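PDB 4G2C: DyP2 from Amycolatopsis sp. ATCC 39116, which probably acts as a haem-dependent dye-decolourising peroxidase that oxidises dyes and lignin-related compounds, and holds a manganese(II) ion besides its haem. Local coordinates for residues G298-R301 with E302-G305; M91-A94 with R95-L98. One frame throughout, in Å; residues are numbered along the deposited sequence.

Interaction 1: G298-R301 with E302-G305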
loop_
_atom_site.group_PDB
_atom_site.type_symbol
_atom_site.label_atom_id
_atom_site.label_comp_id
_atom_site.label_asym_id
_atom_site.label_seq_id
_atom_site.Cartn_x
_atom_site.Cartn_y
_atom_site.Cartn_z
ATOM N N GLY A 298 30.272 -4.177 13.484
ATOM C CA GLY A 298 29.497 -4.927 14.454
ATOM C C GLY A 298 28.021 -4.994 14.105
ATOM O O GLY A 298 27.648 -4.983 12.927
ATOM N N GLU A 299 27.175 -5.070 15.128
ATOM C CA GLU A 299 25.733 -5.077 14.905
ATOM C C GLU A 299 25.299 -3.771 14.226
ATOM O O GLU A 299 24.399 -3.778 13.392
ATOM C CB GLU A 299 24.961 -5.320 16.213
ATOM C CG GLU A 299 24.694 -6.805 16.554
ATOM C CD GLU A 299 23.568 -7.452 15.712
ATOM O OE1 GLU A 299 22.371 -7.242 16.032
ATOM O OE2 GLU A 299 23.875 -8.189 14.742
ATOM N N ASP A 300 25.966 -2.666 14.560
ATOM C CA ASP A 300 25.692 -1.370 13.941
ATOM C C ASP A 300 25.667 -1.426 12.410
ATOM O O ASP A 300 25.205 -0.491 11.767
ATOM C CB ASP A 300 26.701 -0.313 14.409
ATOM C CG ASP A 300 26.357 1.096 13.912
ATOM O OD1 ASP A 300 25.185 1.523 14.025
ATOM O OD2 ASP A 300 27.264 1.790 13.409
ATOM N N ARG A 301 26.161 -2.513 11.822
ATOM C CA ARG A 301 26.098 -2.663 10.366
ATOM C C ARG A 301 24.655 -2.738 9.856
ATOM O O ARG A 301 24.372 -2.424 8.695
ATOM C CB ARG A 301 26.894 -3.885 9.906
ATOM C CG ARG A 301 28.381 -3.599 9.711
ATOM C CD ARG A 301 29.159 -4.881 9.499
ATOM N NE ARG A 301 29.115 -5.745 10.684
ATOM C CZ ARG A 301 29.006 -7.074 10.649
ATOM N NH1 ARG A 301 28.977 -7.772 11.778
ATOM N NH2 ARG A 301 28.919 -7.709 9.486
ATOM N N GLU A 302 23.755 -3.160 10.739
ATOM C CA GLU A 302 22.316 -3.190 10.466
ATOM C C GLU A 302 21.758 -1.806 10.117
ATOM O O GLU A 302 20.723 -1.705 9.455
ATOM C CB GLU A 302 21.553 -3.725 11.684
ATOM C CG GLU A 302 21.752 -5.199 11.986
ATOM C CD GLU A 302 21.183 -5.586 13.346
ATOM O OE1 GLU A 302 20.775 -4.670 14.095
ATOM O OE2 GLU A 302 21.153 -6.800 13.668
ATOM N N ARG A 303 22.428 -0.748 10.583
ATOM C CA ARG A 303 21.955 0.613 10.338
ATOM C C ARG A 303 22.003 0.973 8.848
ATOM O O ARG A 303 21.300 1.880 8.399
ATOM C CB ARG A 303 22.732 1.618 11.167
ATOM C CG ARG A 303 22.219 3.035 11.059
ATOM C CD ARG A 303 22.651 3.859 12.270
ATOM N NE ARG A 303 24.081 3.747 12.508
ATOM C CZ ARG A 303 24.985 4.588 12.014
ATOM N NH1 ARG A 303 24.597 5.613 11.263
ATOM N NH2 ARG A 303 26.274 4.405 12.273
ATOM N N ALA A 304 22.813 0.248 8.076
ATOM C CA ALA A 304 22.884 0.505 6.636
ATOM C C ALA A 304 21.522 0.245 6.021
ATOM O O ALA A 304 21.075 0.988 5.149
ATOM C CB ALA A 304 23.931 -0.367 5.977
ATOM N N GLY A 305 20.868 -0.811 6.500
ATOM C CA GLY A 305 19.556 -1.207 6.030
ATOM C C GLY A 305 18.521 -0.182 6.447
ATOM O O GLY A 305 17.667 0.211 5.651
#
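D300 and R303 form a side-on salt bridge where the 3-10 turn 299-301 runs into helix 303-309. R303 NE donates to D300 OD1 at 2.9 Å, and R303 NH2 donates to D300 OD2 at 3.0 Å, so each carboxylate oxygen has its own nitrogen. OD1 is approached on its syn side, slightly out of the carboxylate plane, and OD2 through its syn lone pair. The carboxylate and guanidinium planes are only 21° apart, and this two-point grip should oppose rotation of either group. D300 reaches the arginine because its CG stands opposite the backbone N (chi1 -173°), while the R303 chain bends at chi3 to bring its NE edge round. R303 NH2 is also bonded to the carbonyl oxygen of P456, which fixes the guanidinium from outside the turn.

On the other side of the turn, E299 and E302 meet, with E299 OE1 and E302 OE2 2.7 Å apart and their carboxylate planes 79° from parallel. Two acidic groups this close would ordinarily repel; the manganese ion about 5 Å from the E302 side chain, in the site of E287 and E313, may offset part of that charge.

Beneath the side chains, three i to i+3 backbone bonds set the turn. E302 N donates to E299 O at 2.8 Å, R303 N to D300 O at 3.0 Å, and A304 N to R301 O at 3.2 Å. Further out, A304 packs on L290 and A291 of helix 280-293, and R301 touches A291 and L296. At the start of the turn, R301 NE makes a weak, bent bond of 2.8 Å back to G298 O.

Interaction 2: M91-A94 with R95-L98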
loop_
_atom_site.group_PDB
_atom_site.type_symbol
_atom_site.label_atom_id
_atom_site.label_comp_id
_atom_site.label_asym_id
_atom_site.label_seq_id
_atom_site.Cartn_x
_atom_site.Cartn_y
_atom_site.Cartn_z
ATOM N N MET A 91 -21.470 -10.061 -0.498
ATOM C CA MET A 91 -20.632 -8.989 0.034
ATOM C C MET A 91 -21.177 -8.368 1.312
ATOM O O MET A 91 -22.373 -8.126 1.436
ATOM C CB MET A 91 -20.407 -7.917 -1.039
ATOM C CG MET A 91 -19.654 -8.454 -2.245
ATOM S SD MET A 91 -19.560 -7.322 -3.641
ATOM C CE MET A 91 -18.492 -6.055 -2.939
ATOM N N LYS A 92 -20.285 -8.112 2.263
ATOM C CA LYS A 92 -20.663 -7.389 3.463
ATOM C C LYS A 92 -20.270 -5.907 3.320
ATOM O O LYS A 92 -19.428 -5.552 2.486
ATOM C CB LYS A 92 -20.011 -8.035 4.683
ATOM C CG LYS A 92 -18.492 -7.954 4.678
ATOM C CD LYS A 92 -17.872 -8.760 5.811
ATOM C CE LYS A 92 -16.371 -8.511 5.898
ATOM N NZ LYS A 92 -15.659 -9.598 6.632
ATOM N N SER A 93 -20.885 -5.042 4.124
ATOM C CA SER A 93 -20.632 -3.603 4.024
ATOM C C SER A 93 -19.477 -3.180 4.913
ATOM O O SER A 93 -19.073 -3.908 5.823
ATOM C CB SER A 93 -21.862 -2.824 4.469
ATOM O OG SER A 93 -22.178 -3.181 5.804
ATOM N N ALA A 94 -18.967 -1.984 4.666
ATOM C CA ALA A 94 -17.996 -1.396 5.570
ATOM C C ALA A 94 -18.471 -1.531 7.014
ATOM O O ALA A 94 -17.714 -1.985 7.889
ATOM C CB ALA A 94 -17.765 0.059 5.223
ATOM N N ARG A 95 -19.719 -1.139 7.270
ATOM C CA ARG A 95 -20.220 -1.151 8.646
ATOM C C ARG A 95 -20.232 -2.551 9.271
ATOM O O ARG A 95 -19.804 -2.731 10.419
ATOM C CB ARG A 95 -21.616 -0.535 8.752
ATOM C CG ARG A 95 -22.076 -0.434 10.213
ATOM C CD ARG A 95 -23.581 -0.223 10.356
ATOM N NE ARG A 95 -24.025 1.027 9.749
ATOM C CZ ARG A 95 -23.917 2.219 10.331
ATOM N NH1 ARG A 95 -23.368 2.323 11.541
ATOM N NH2 ARG A 95 -24.352 3.305 9.696
ATOM N N THR A 96 -20.723 -3.542 8.531
ATOM C CA THR A 96 -20.674 -4.911 9.040
ATOM C C THR A 96 -19.225 -5.303 9.353
ATOM O O THR A 96 -18.949 -5.975 10.353
ATOM C CB THR A 96 -21.273 -5.924 8.046
ATOM O OG1 THR A 96 -22.663 -5.636 7.845
ATOM C CG2 THR A 96 -21.128 -7.340 8.584
ATOM N N HIS A 97 -18.298 -4.897 8.494
ATOM C CA HIS A 97 -16.901 -5.253 8.718
ATOM C C HIS A 97 -16.409 -4.642 10.029
ATOM O O HIS A 97 -15.728 -5.293 10.816
ATOM C CB HIS A 97 -16.008 -4.792 7.565
ATOM C CG HIS A 97 -14.546 -4.979 7.838
ATOM N ND1 HIS A 97 -13.584 -4.100 7.392
ATOM C CD2 HIS A 97 -13.887 -5.942 8.523
ATOM C CE1 HIS A 97 -12.393 -4.511 7.795
ATOM N NE2 HIS A 97 -12.550 -5.625 8.485
ATOM N N LEU A 98 -16.773 -3.385 10.254
ATOM C CA LEU A 98 -16.325 -2.650 11.433
ATOM C C LEU A 98 -16.841 -3.307 12.712
ATOM O O LEU A 98 -16.104 -3.474 13.694
ATOM C CB LEU A 98 -16.770 -1.187 11.337
ATOM C CG LEU A 98 -16.000 -0.402 10.264
ATOM C CD1 LEU A 98 -16.540 1.012 10.083
ATOM C CD2 LEU A 98 -14.512 -0.376 10.608
HETATM O O HOH W 1 -23.618 -6.443 5.506
#
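S93 accepts a bond from T96 as the N-cap of helix 94-107: T96 N donates to S93 OG at 3.1 Å, and the N-H...O angle of 171° shows an almost straight bond. The hydroxyl reaches it because OG sits between the backbone N and the carbonyl carbon (chi1 59°), turned over the first helical turn. This is the tight part of the contact, where S93 and A94 are buried. S93 O receives H97 N at 3.0 Å and A94 O receives L98 N at 2.9 Å, the first i to i+4 bonds of the helix, while L98 CG lies 3.3 Å from A94 O. With an alanine at S93, the amide of T96 would probably lose its side-chain acceptor and the helix start its cap.

K92 makes a looser contact on the partly exposed flank. Its CB comes no closer than 4.1 Å to T96 CG2, and its CE crosses beside H97 CB at a similar separation, both plain van der Waals approaches. The extended chain runs along the helix to a salt bridge between NZ and E100 of the same helix, and NZ also bonds H62, whose ring stacks on that of H97. R95 leads away too, toward a salt bridge with D52.

A full capping box would need T96 to return a bond to the S93 amide, but T96 OG1 is 4.2 Å from S93 N. A water stands between them instead: it accepts weakly from S93 N and lies 2.7 Å from T96 OG1.

From the N terminus, interaction 2 comes first, where the loop after helix 77-88 enters helix 94-107 within the DyP dimeric alpha+beta barrel domain; R95 ties this start to helix 45-53. Interaction 1 follows much later, between helix 280-293 and helix 303-309, near the manganese site. Each is a local contact at the beginning of a helix, so neither closes a long loop; they lie in series, neither nested nor crossing. The centres of interactions 1 and 2 are about 44 Å apart, on opposite sides of the chain's centre, and their nearest atoms about 31 Å apart. Interaction 1 packs the start of helix 303-309 against helix 280-293 through A304 and R301, and the two contacts do not touch.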